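Side-chain contacts in putative exported protein (Bordetella pertussis Tohama I, PDB 2PFY), which binds pyroglutamic acid as an extracytoplasmic solute receptor, probably delivering it in the periplasm to a tripartite ATP-independent (TRAP) transporter: residues F142-S146 with A147-H151; A135-K138 with G139-F142; Q170-T174 with G175-A179; G277-M280 with V281-S285; N72-P75 with L76-I79. All coordinates share one frame; numbering follows the deposited sequence.

How the interactions relate
From the N terminus, interaction 5 comes first, a short 3-10 turn in the loop between strand 62-66 and helix 89-108. Interaction 2 then turns the chain into strand 141-144, and interaction 1 carries it on from that strand, sharing Phe-142, into helix 147-155 beside the ligand. Interaction 3 closes helix 168-173 and lays residues 178-179 against the same strand through backbone bonds to Arg-141 and Arg-143. Last comes interaction 4, within helix 267-287, which packs on helix 147-155 and on the turn of interaction 5. None nests in another: each is local, and all except the overlapping 1 and 2 follow in series.

Interaction 1. Residues F142-S146 with A147-H151; sequences FRAYS and ASTSH. With PCA (pyroglutamic acid), chain E.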
# COMPACT_ATOMS: atom_id res chain seq x y z
N PHE A 142 5.83 -14.27 -11.26
CA PHE A 142 5.55 -12.86 -11.16
C PHE A 142 5.22 -12.56 -9.69
O PHE A 142 4.35 -13.20 -9.10
CB PHE A 142 4.39 -12.50 -12.10
CG PHE A 142 4.18 -11.02 -12.28
CD1 PHE A 142 4.63 -10.37 -13.44
CD2 PHE A 142 3.51 -10.26 -11.29
CE1 PHE A 142 4.42 -9.00 -13.61
CE2 PHE A 142 3.31 -8.87 -11.45
CZ PHE A 142 3.76 -8.24 -12.60
N ARG A 143 5.94 -11.62 -9.10
CA ARG A 143 5.71 -11.27 -7.69
C ARG A 143 4.30 -10.78 -7.43
O ARG A 143 3.80 -9.89 -8.13
CB ARG A 143 6.69 -10.18 -7.24
CG ARG A 143 6.47 -9.75 -5.77
CD ARG A 143 7.26 -8.55 -5.39
NE ARG A 143 6.92 -8.19 -4.01
CZ ARG A 143 6.63 -6.95 -3.61
NH1 ARG A 143 6.72 -5.95 -4.47
NH2 ARG A 143 6.29 -6.73 -2.32
N ALA A 144 3.66 -11.35 -6.41
CA ALA A 144 2.41 -10.79 -5.86
C ALA A 144 2.68 -10.35 -4.43
O ALA A 144 3.60 -10.86 -3.81
CB ALA A 144 1.29 -11.85 -5.86
N TYR A 145 1.91 -9.41 -3.89
CA TYR A 145 2.18 -8.92 -2.53
C TYR A 145 0.94 -8.79 -1.66
O TYR A 145 0.98 -8.25 -0.55
CB TYR A 145 3.00 -7.62 -2.54
CG TYR A 145 2.38 -6.45 -3.26
CD1 TYR A 145 1.21 -5.85 -2.78
CD2 TYR A 145 2.99 -5.90 -4.40
CE1 TYR A 145 0.65 -4.78 -3.41
CE2 TYR A 145 2.42 -4.81 -5.06
CZ TYR A 145 1.25 -4.26 -4.57
OH TYR A 145 0.65 -3.18 -5.17
N SER A 146 -0.17 -9.31 -2.19
CA SER A 146 -1.50 -9.20 -1.57
C SER A 146 -2.41 -10.22 -2.27
O SER A 146 -2.04 -10.77 -3.33
CB SER A 146 -2.04 -7.77 -1.73
OG SER A 146 -2.26 -7.45 -3.10
N ALA A 147 -3.57 -10.51 -1.66
CA ALA A 147 -4.62 -11.30 -2.30
C ALA A 147 -5.03 -10.72 -3.66
O ALA A 147 -5.12 -11.45 -4.65
CB ALA A 147 -5.86 -11.42 -1.34
N SER A 148 -5.25 -9.41 -3.72
CA SER A 148 -5.62 -8.76 -4.99
C SER A 148 -4.55 -8.91 -6.08
O SER A 148 -4.88 -9.31 -7.22
CB SER A 148 -5.96 -7.28 -4.78
OG SER A 148 -6.41 -6.71 -6.01
N THR A 149 -3.29 -8.62 -5.76
CA THR A 149 -2.25 -8.78 -6.77
C THR A 149 -1.97 -10.25 -7.16
O THR A 149 -1.53 -10.50 -8.29
CB THR A 149 -0.92 -8.05 -6.38
OG1 THR A 149 -0.45 -8.50 -5.10
CG2 THR A 149 -1.11 -6.51 -6.39
N SER A 150 -2.19 -11.19 -6.24
CA SER A 150 -2.15 -12.62 -6.58
C SER A 150 -3.20 -13.00 -7.63
O SER A 150 -2.88 -13.64 -8.64
CB SER A 150 -2.39 -13.48 -5.34
OG SER A 150 -1.18 -13.76 -4.68
N HIS A 151 -4.44 -12.58 -7.38
CA HIS A 151 -5.53 -12.75 -8.32
C HIS A 151 -5.25 -12.05 -9.67
O HIS A 151 -5.43 -12.64 -10.74
CB HIS A 151 -6.83 -12.23 -7.69
CG HIS A 151 -8.05 -12.50 -8.52
ND1 HIS A 151 -9.07 -11.59 -8.66
CD2 HIS A 151 -8.40 -13.58 -9.27
CE1 HIS A 151 -10.01 -12.10 -9.45
NE2 HIS A 151 -9.62 -13.31 -9.82
N PCA E . 5.15 -1.06 -2.67
CA PCA E . 4.56 -2.12 -1.81
CB PCA E . 3.07 -2.16 -2.01
CG PCA E . 2.76 -1.17 -3.09
CD PCA E . 4.07 -0.52 -3.41
OE PCA E . 4.20 0.42 -4.20
C PCA E . 5.18 -3.46 -2.13
O PCA E . 5.06 -4.46 -1.41
OXT PCA E . 5.83 -3.56 -3.15
O HOH W 1 -0.02 -12.34 -2.45
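Thr-149 OG1 is gripped from two directions. The backbone N-H of Tyr-145 points almost straight at it, 2.8 Å from N to OG1 at 168°, and Ser-146 OG lies 2.9 Å from the same OG1, where either hydroxyl may donate. The oxygen gets there because chi1 of 56° sets it between its own backbone N and carbonyl carbon, leaving CG2 turned to the tyrosine. A threonine suits the site for this double use: its methyl makes a CH-pi contact, CG2 standing 4.0 Å from the Tyr-145 ring centroid. The ligand's CB lies over the opposite face, so the ring is sandwiched between helix and pyroglutamic acid. Arg-143, its chain extended from CG to NE, meets the carboxylate with two N-H groups, NH1 to OXT at 2.9 Å and NH2 to O at 2.7 Å. One face of its guanidinium rests on Tyr-145 CD2, while NE bonds to Val-163 O. Ser-146 is the N-cap residue, and Ser-146 O receives Ser-150 N at 2.9 Å. The corner forms the first link of the beta-alpha-beta unit made by strand 141-144, helix 147-155 and strand 159-162, with strand 180-182 beside Arg-143 and helix 267-287 packed on Ser-148.

Interaction 2. Residues A135-K138 with G139-F142; sequences ADLK and GTRF
A type II beta turn from Leu-137 to Thr-140 reverses the chain just before strand 141-144. It is closed by the backbone N-H of Thr-140, whose N lies 3.0 Å from Leu-137 O. The bond is fairly straight at 155°, but the donor stands 53° out of the carbonyl plane, as is consistent with so tight a reversal. Lys-138 and Gly-139 occupy the two central positions. Gly-139 has a positive phi of 73°, and a beta carbon there would run into Lys-138 O, so glycine suits the place. Lys-138 suits the exposed corner; its chain bends at chi2, and CG passes 3.5 Å from Gly-139 N.

The Leu-137 side chain extends toward Thr-140 and Phe-142. Its CD2 meets the methyl CG2 of Thr-140 at 4.1 Å and the edge of the phenylalanine ring: Leu-137 CD2 lies near the ring plane, 4.2 Å from Phe-142 CD1. The phenylalanine reaches this methyl because CG is anti to the backbone N (chi1 -169°), which swings the ring back beside the turn. Both are apolar contacts at van der Waals distance, and Met-156 adjoins both Leu-137 and Phe-142. From the turn onward, backbone bonds join Gly-139 to Gly-157 and both Thr-140 and Phe-142 to Val-159, laying the chain beside strand 159-162. A glycine with positive phi at the third position is characteristic of a type II turn, here leading into a strand of a parallel pair.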
# COMPACT_ATOMS: atom_id res chain seq x y z
N ALA A 135 1.04 -11.85 -23.23
CA ALA A 135 1.72 -13.04 -23.73
C ALA A 135 3.19 -13.12 -23.30
O ALA A 135 3.72 -14.20 -23.08
CB ALA A 135 1.61 -13.12 -25.30
N ASP A 136 3.83 -11.95 -23.19
CA ASP A 136 5.24 -11.87 -22.78
C ASP A 136 5.43 -12.36 -21.33
O ASP A 136 6.53 -12.83 -20.95
CB ASP A 136 5.77 -10.43 -23.02
CG ASP A 136 5.90 -10.11 -24.49
OD1 ASP A 136 6.24 -11.05 -25.26
OD2 ASP A 136 5.68 -8.94 -24.89
N LEU A 137 4.35 -12.32 -20.56
CA LEU A 137 4.38 -12.69 -19.16
C LEU A 137 3.76 -14.08 -18.87
O LEU A 137 3.66 -14.50 -17.72
CB LEU A 137 3.73 -11.57 -18.31
CG LEU A 137 4.54 -10.26 -18.29
CD1 LEU A 137 3.66 -9.09 -17.81
CD2 LEU A 137 5.81 -10.40 -17.43
N LYS A 138 3.39 -14.80 -19.93
CA LYS A 138 2.75 -16.10 -19.77
C LYS A 138 3.72 -17.06 -19.11
O LYS A 138 4.84 -17.26 -19.60
CB LYS A 138 2.28 -16.66 -21.14
CG LYS A 138 1.65 -18.03 -21.02
CD LYS A 138 0.25 -17.96 -20.46
CE LYS A 138 -0.27 -19.36 -20.30
NZ LYS A 138 -1.47 -19.37 -19.48
N GLY A 139 3.31 -17.64 -17.98
CA GLY A 139 4.15 -18.56 -17.23
C GLY A 139 5.31 -17.92 -16.46
O GLY A 139 6.09 -18.63 -15.81
N THR A 140 5.43 -16.60 -16.54
CA THR A 140 6.44 -15.85 -15.78
C THR A 140 6.14 -15.93 -14.27
O THR A 140 4.98 -15.78 -13.87
CB THR A 140 6.54 -14.38 -16.29
OG1 THR A 140 7.09 -14.39 -17.62
CG2 THR A 140 7.46 -13.53 -15.42
N ARG A 141 7.18 -16.19 -13.48
CA ARG A 141 7.11 -16.15 -12.01
C ARG A 141 7.02 -14.69 -11.63
O ARG A 141 7.98 -13.94 -11.75
CB ARG A 141 8.36 -16.79 -11.38
CG ARG A 141 8.54 -18.27 -11.79
CD ARG A 141 9.93 -18.79 -11.38
NE ARG A 141 10.03 -20.25 -11.54
CZ ARG A 141 11.03 -20.99 -11.07
NH1 ARG A 141 12.02 -20.43 -10.39
NH2 ARG A 141 11.04 -22.30 -11.28
N PHE A 142 5.83 -14.27 -11.26
CA PHE A 142 5.55 -12.86 -11.16
C PHE A 142 5.22 -12.56 -9.69
O PHE A 142 4.35 -13.20 -9.10
CB PHE A 142 4.39 -12.50 -12.10
CG PHE A 142 4.18 -11.02 -12.28
CD1 PHE A 142 4.63 -10.37 -13.44
CD2 PHE A 142 3.51 -10.26 -11.29
CE1 PHE A 142 4.42 -9.00 -13.61
CE2 PHE A 142 3.31 -8.87 -11.45
CZ PHE A 142 3.76 -8.24 -12.60

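Interaction 3. Residues Q170-T174 with G175-A179; sequences QAFST and GVIDA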
# COMPACT_ATOMS: atom_id res chain seq x y z
N GLN A 170 16.32 -10.62 -2.64
CA GLN A 170 16.61 -12.06 -2.48
C GLN A 170 15.88 -12.92 -3.49
O GLN A 170 16.49 -13.81 -4.13
CB GLN A 170 16.13 -12.54 -1.11
CG GLN A 170 17.13 -12.39 -0.00
CD GLN A 170 18.11 -13.53 0.01
OE1 GLN A 170 17.84 -14.61 -0.51
NE2 GLN A 170 19.27 -13.29 0.62
N ALA A 171 14.57 -12.68 -3.60
CA ALA A 171 13.70 -13.47 -4.46
C ALA A 171 14.13 -13.39 -5.94
O ALA A 171 14.14 -14.41 -6.63
CB ALA A 171 12.22 -13.08 -4.28
N PHE A 172 14.50 -12.20 -6.41
CA PHE A 172 15.10 -12.06 -7.75
C PHE A 172 16.43 -12.76 -7.92
O PHE A 172 16.71 -13.32 -8.98
CB PHE A 172 15.28 -10.60 -8.14
CG PHE A 172 14.07 -10.01 -8.78
CD1 PHE A 172 13.15 -9.28 -8.01
CD2 PHE A 172 13.82 -10.20 -10.14
CE1 PHE A 172 12.00 -8.74 -8.61
CE2 PHE A 172 12.69 -9.67 -10.73
CZ PHE A 172 11.78 -8.94 -9.98
N SER A 173 17.25 -12.71 -6.88
CA SER A 173 18.61 -13.24 -6.93
C SER A 173 18.58 -14.77 -7.06
O SER A 173 19.37 -15.36 -7.79
CB SER A 173 19.36 -12.81 -5.67
OG SER A 173 20.74 -12.95 -5.87
N THR A 174 17.64 -15.41 -6.39
CA THR A 174 17.59 -16.87 -6.39
C THR A 174 16.62 -17.37 -7.45
O THR A 174 16.37 -18.57 -7.54
CB THR A 174 17.16 -17.39 -5.00
OG1 THR A 174 15.85 -16.90 -4.71
CG2 THR A 174 18.14 -16.90 -3.93
N GLY A 175 16.05 -16.46 -8.23
CA GLY A 175 15.15 -16.82 -9.33
C GLY A 175 13.75 -17.21 -8.91
O GLY A 175 13.01 -17.79 -9.70
N VAL A 176 13.37 -16.87 -7.69
CA VAL A 176 12.04 -17.17 -7.24
C VAL A 176 11.06 -16.32 -8.01
O VAL A 176 9.95 -16.76 -8.28
CB VAL A 176 11.88 -16.98 -5.68
CG1 VAL A 176 10.39 -16.87 -5.27
CG2 VAL A 176 12.58 -18.13 -4.94
N ILE A 177 11.47 -15.11 -8.37
CA ILE A 177 10.61 -14.26 -9.17
C ILE A 177 11.43 -13.66 -10.32
O ILE A 177 12.63 -13.47 -10.19
CB ILE A 177 9.89 -13.15 -8.34
CG1 ILE A 177 10.91 -12.26 -7.60
CG2 ILE A 177 8.81 -13.78 -7.40
CD1 ILE A 177 10.31 -11.00 -6.90
N ASP A 178 10.76 -13.32 -11.41
CA ASP A 178 11.45 -12.76 -12.57
C ASP A 178 10.88 -11.41 -13.01
O ASP A 178 11.48 -10.75 -13.86
CB ASP A 178 11.38 -13.73 -13.75
CG ASP A 178 12.20 -14.99 -13.53
OD1 ASP A 178 13.44 -14.93 -13.42
OD2 ASP A 178 11.60 -16.07 -13.50
N ALA A 179 9.73 -11.02 -12.45
CA ALA A 179 9.03 -9.77 -12.79
C ALA A 179 8.16 -9.31 -11.61
O ALA A 179 7.79 -10.12 -10.75
CB ALA A 179 8.14 -9.95 -14.06
O HOH W 2 15.28 -13.71 -11.18
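Phe-172 and Ile-177 meet at about a right angle, CG1 of the isoleucine lying over one face of the ring. This is a CH-pi contact, 3.9 Å from CG1 to the centroid and 16° off the normal. Farther out along the same branch, CD1 presses closely on Phe-172 CE1 at 3.3 Å, while Ala-171 CB touches Ile-177 CG1 at 3.7 Å. A branched aliphatic residue suits this place: chi1 of 58° puts CG1 between backbone N and carbonyl carbon, whence it reaches both helix side chains. Alanine leaves room for it to approach the helix end.

The next shell is backbone. Ala-171 O receives Ile-177 N at 3.3 Å and, more weakly, Val-176 N; Gly-175 N makes another weak bond to Phe-172 O. Thr-174 OG1 turns back to donate to Gln-170 O at 3.2 Å, joining the N-H of its own residue on that acceptor. Farther out, Tyr-195 stacks on the Phe-172 ring, and Gly-175 O is held by Arg-141 NH1. Gly-175 has positive phi (77°), where a beta carbon would collide with Thr-174 O; this glycine and the two weak bonds, from Val-176 N and Gly-175 N, mark a Schellman motif ending helix 168-173.

Interaction 4. Residues G277-M280 with V281-S285; sequences GATM and VSDWS
Thr-279 and Asp-283 lie side by side one helical turn apart, their side chains pointing the same way, with the methyl CG2 3.7 Å from carboxylate OD2. The threonine's chi1 of -56° places CG2 anti to the backbone N and turns it to the aspartate, while OG1 bonds back to Ala-275 O, a common way for a helical threonine to satisfy its hydroxyl. A very straight backbone bond joins the same two residues, Asp-283 N to Thr-279 O, 2.8 Å at 178°. Val-281 is turned back over the preceding turn: CG1 rests 3.4 Å from Ala-278 O, a close carbon-oxygen packing. Beyond it, Val-281 O accepts both Ser-285 N and Ser-285 OG, the latter at 3.1 Å, from opposite faces of its carbonyl plane. Met-280, present as selenomethionine, and Trp-284 are likewise four residues apart, linked by Trp-284 N to Met-280 O at 2.7 Å, but their long side chains diverge. Such large apolar groups suit the buried side of the helix, and each serves a different neighbour. Met-280 packs against Ser-148, Met-152 and Leu-155 of helix 147-155, whereas Trp-284 extends to Leu-296 of helix 290-300 and gives its NE1 proton to Pro-75 O.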
# COMPACT_ATOMS: atom_id res chain seq x y z
N GLY A 277 -9.05 -5.32 -15.29
CA GLY A 277 -9.70 -4.41 -14.36
C GLY A 277 -11.21 -4.51 -14.37
O GLY A 277 -11.85 -4.49 -13.30
N ALA A 278 -11.79 -4.61 -15.57
CA ALA A 278 -13.24 -4.84 -15.74
C ALA A 278 -13.70 -6.14 -15.06
O ALA A 278 -14.68 -6.13 -14.31
CB ALA A 278 -13.63 -4.84 -17.24
N THR A 279 -12.98 -7.23 -15.29
CA THR A 279 -13.26 -8.50 -14.62
C THR A 279 -13.19 -8.36 -13.10
O THR A 279 -14.10 -8.77 -12.37
CB THR A 279 -12.26 -9.57 -15.07
OG1 THR A 279 -12.30 -9.69 -16.49
CG2 THR A 279 -12.55 -10.91 -14.45
N MSE A 280 -12.09 -7.77 -12.61
CA MSE A 280 -11.87 -7.71 -11.18
C MSE A 280 -12.89 -6.85 -10.42
O MSE A 280 -13.27 -7.22 -9.31
CB MSE A 280 -10.43 -7.31 -10.85
CG MSE A 280 -9.42 -8.38 -11.23
SE MSE A 280 -7.58 -7.91 -10.69
CE MSE A 280 -7.90 -7.82 -8.69
N VAL A 281 -13.34 -5.73 -11.01
CA VAL A 281 -14.32 -4.88 -10.33
C VAL A 281 -15.70 -5.57 -10.29
O VAL A 281 -16.50 -5.34 -9.37
CB VAL A 281 -14.39 -3.45 -10.93
CG1 VAL A 281 -15.10 -3.42 -12.29
CG2 VAL A 281 -15.06 -2.48 -9.97
N SER A 282 -15.95 -6.41 -11.30
CA SER A 282 -17.14 -7.24 -11.35
C SER A 282 -17.05 -8.33 -10.27
O SER A 282 -17.95 -8.46 -9.43
CB SER A 282 -17.35 -7.80 -12.78
OG SER A 282 -18.12 -9.00 -12.80
N ASP A 283 -15.95 -9.09 -10.28
CA ASP A 283 -15.63 -10.08 -9.25
C ASP A 283 -15.74 -9.48 -7.85
O ASP A 283 -16.25 -10.12 -6.92
CB ASP A 283 -14.18 -10.58 -9.41
CG ASP A 283 -14.03 -11.64 -10.50
OD1 ASP A 283 -15.05 -12.16 -10.95
OD2 ASP A 283 -12.87 -11.95 -10.88
N TRP A 284 -15.24 -8.24 -7.71
CA TRP A 284 -15.22 -7.54 -6.43
C TRP A 284 -16.63 -7.18 -5.98
O TRP A 284 -16.99 -7.42 -4.83
CB TRP A 284 -14.36 -6.27 -6.51
CG TRP A 284 -14.28 -5.50 -5.20
CD1 TRP A 284 -13.35 -5.66 -4.21
CD2 TRP A 284 -15.15 -4.44 -4.77
NE1 TRP A 284 -13.58 -4.78 -3.19
CE2 TRP A 284 -14.68 -4.01 -3.50
CE3 TRP A 284 -16.27 -3.81 -5.32
CZ2 TRP A 284 -15.29 -2.99 -2.77
CZ3 TRP A 284 -16.89 -2.78 -4.60
CH2 TRP A 284 -16.39 -2.39 -3.34
N SER A 285 -17.41 -6.60 -6.89
CA SER A 285 -18.81 -6.21 -6.64
C SER A 285 -19.68 -7.37 -6.16
O SER A 285 -20.55 -7.18 -5.31
CB SER A 285 -19.43 -5.60 -7.89
OG SER A 285 -19.08 -4.23 -8.03

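Interaction 5. Residues N72-P75 with L76-I79; sequences NEDP and LFEI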
# COMPACT_ATOMS: atom_id res chain seq x y z
N ASN A 72 -8.26 -10.21 1.78
CA ASN A 72 -8.78 -11.58 1.85
C ASN A 72 -9.90 -11.68 2.89
O ASN A 72 -10.96 -12.25 2.63
CB ASN A 72 -7.66 -12.57 2.15
CG ASN A 72 -7.66 -13.75 1.20
OD1 ASN A 72 -8.72 -14.30 0.87
ND2 ASN A 72 -6.47 -14.17 0.77
N GLU A 73 -9.69 -11.07 4.05
CA GLU A 73 -10.66 -11.08 5.14
C GLU A 73 -11.89 -10.18 4.91
O GLU A 73 -13.00 -10.52 5.34
CB GLU A 73 -9.96 -10.71 6.46
CG GLU A 73 -9.04 -11.81 7.00
CD GLU A 73 -7.75 -12.00 6.18
OE1 GLU A 73 -7.19 -10.99 5.68
OE2 GLU A 73 -7.31 -13.16 6.05
N ASP A 74 -11.71 -9.05 4.25
CA ASP A 74 -12.82 -8.13 4.03
C ASP A 74 -12.56 -7.34 2.76
O ASP A 74 -11.63 -6.54 2.71
CB ASP A 74 -13.01 -7.21 5.25
CG ASP A 74 -14.18 -6.25 5.09
OD1 ASP A 74 -14.61 -6.00 3.95
OD2 ASP A 74 -14.67 -5.72 6.11
N PRO A 75 -13.42 -7.54 1.72
CA PRO A 75 -13.18 -7.02 0.37
C PRO A 75 -13.08 -5.51 0.25
O PRO A 75 -12.44 -5.02 -0.66
CB PRO A 75 -14.43 -7.50 -0.42
CG PRO A 75 -14.99 -8.62 0.38
CD PRO A 75 -14.69 -8.30 1.81
N LEU A 76 -13.72 -4.77 1.15
CA LEU A 76 -13.66 -3.32 1.09
C LEU A 76 -12.21 -2.82 1.22
O LEU A 76 -11.91 -1.68 0.84
CB LEU A 76 -14.52 -2.68 2.19
CG LEU A 76 -16.02 -3.07 2.23
CD1 LEU A 76 -16.77 -2.40 3.42
CD2 LEU A 76 -16.71 -2.76 0.90
N PHE A 77 -11.34 -3.66 1.78
CA PHE A 77 -9.93 -3.25 2.06
C PHE A 77 -9.02 -3.38 0.81
O PHE A 77 -7.84 -2.97 0.84
CB PHE A 77 -9.36 -4.03 3.26
CG PHE A 77 -9.92 -3.57 4.61
CD1 PHE A 77 -9.21 -2.68 5.39
CD2 PHE A 77 -11.15 -4.04 5.08
CE1 PHE A 77 -9.70 -2.24 6.63
CE2 PHE A 77 -11.66 -3.60 6.32
CZ PHE A 77 -10.93 -2.70 7.10
N GLU A 78 -9.55 -3.92 -0.28
CA GLU A 78 -8.75 -4.03 -1.52
C GLU A 78 -9.35 -3.33 -2.75
O GLU A 78 -8.90 -3.58 -3.89
CB GLU A 78 -8.41 -5.50 -1.83
CG GLU A 78 -9.64 -6.32 -2.20
CD GLU A 78 -9.36 -7.79 -2.43
OE1 GLU A 78 -8.41 -8.35 -1.84
OE2 GLU A 78 -10.13 -8.39 -3.21
N ILE A 79 -10.33 -2.46 -2.55
CA ILE A 79 -10.85 -1.69 -3.68
C ILE A 79 -9.77 -0.79 -4.31
O ILE A 79 -9.86 -0.46 -5.49
CB ILE A 79 -12.17 -0.88 -3.33
CG1 ILE A 79 -12.89 -0.37 -4.58
CG2 ILE A 79 -11.91 0.31 -2.41
CD1 ILE A 79 -13.34 -1.44 -5.58
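With chi1 at -179°, Asp-74 carries its carboxylate forward over the start of the 3-10 turn, while Phe-77, its CG anti to the carbonyl carbon (chi1 -74°), brings its ring back alongside. OD1 takes the backbone N-H of Leu-76 at 3.2 Å from N, on the anti side of the carboxylate and somewhat out of its plane, forming an Asx turn. An aspartate suits this place, being short enough to reach an amide two residues on. Its carbonyl does a second job: Asp-74 O accepts the N-H of Phe-77 at 3.0 Å and also lies at the edge of that phenylalanine ring, 3.5 Å from CD2. The carboxylate and ring planes are 71° apart, and Asp-74 CB packs 3.7 Å from the same CD2. One residue on, Pro-75 O receives Glu-78 N at 3.1 Å; proline fits the first turn, where its missing N-H costs no bond. Glu-78 CG passes 3.4 Å from Pro-75 O, and OE2 forms a salt bridge with Lys-287. Asp-74 OD2 pairs with Arg-106, so the two oxygens have different partners, one in the turn and one on helix 89-108; the arginine's charge would be expected to favour the ionised carboxylate.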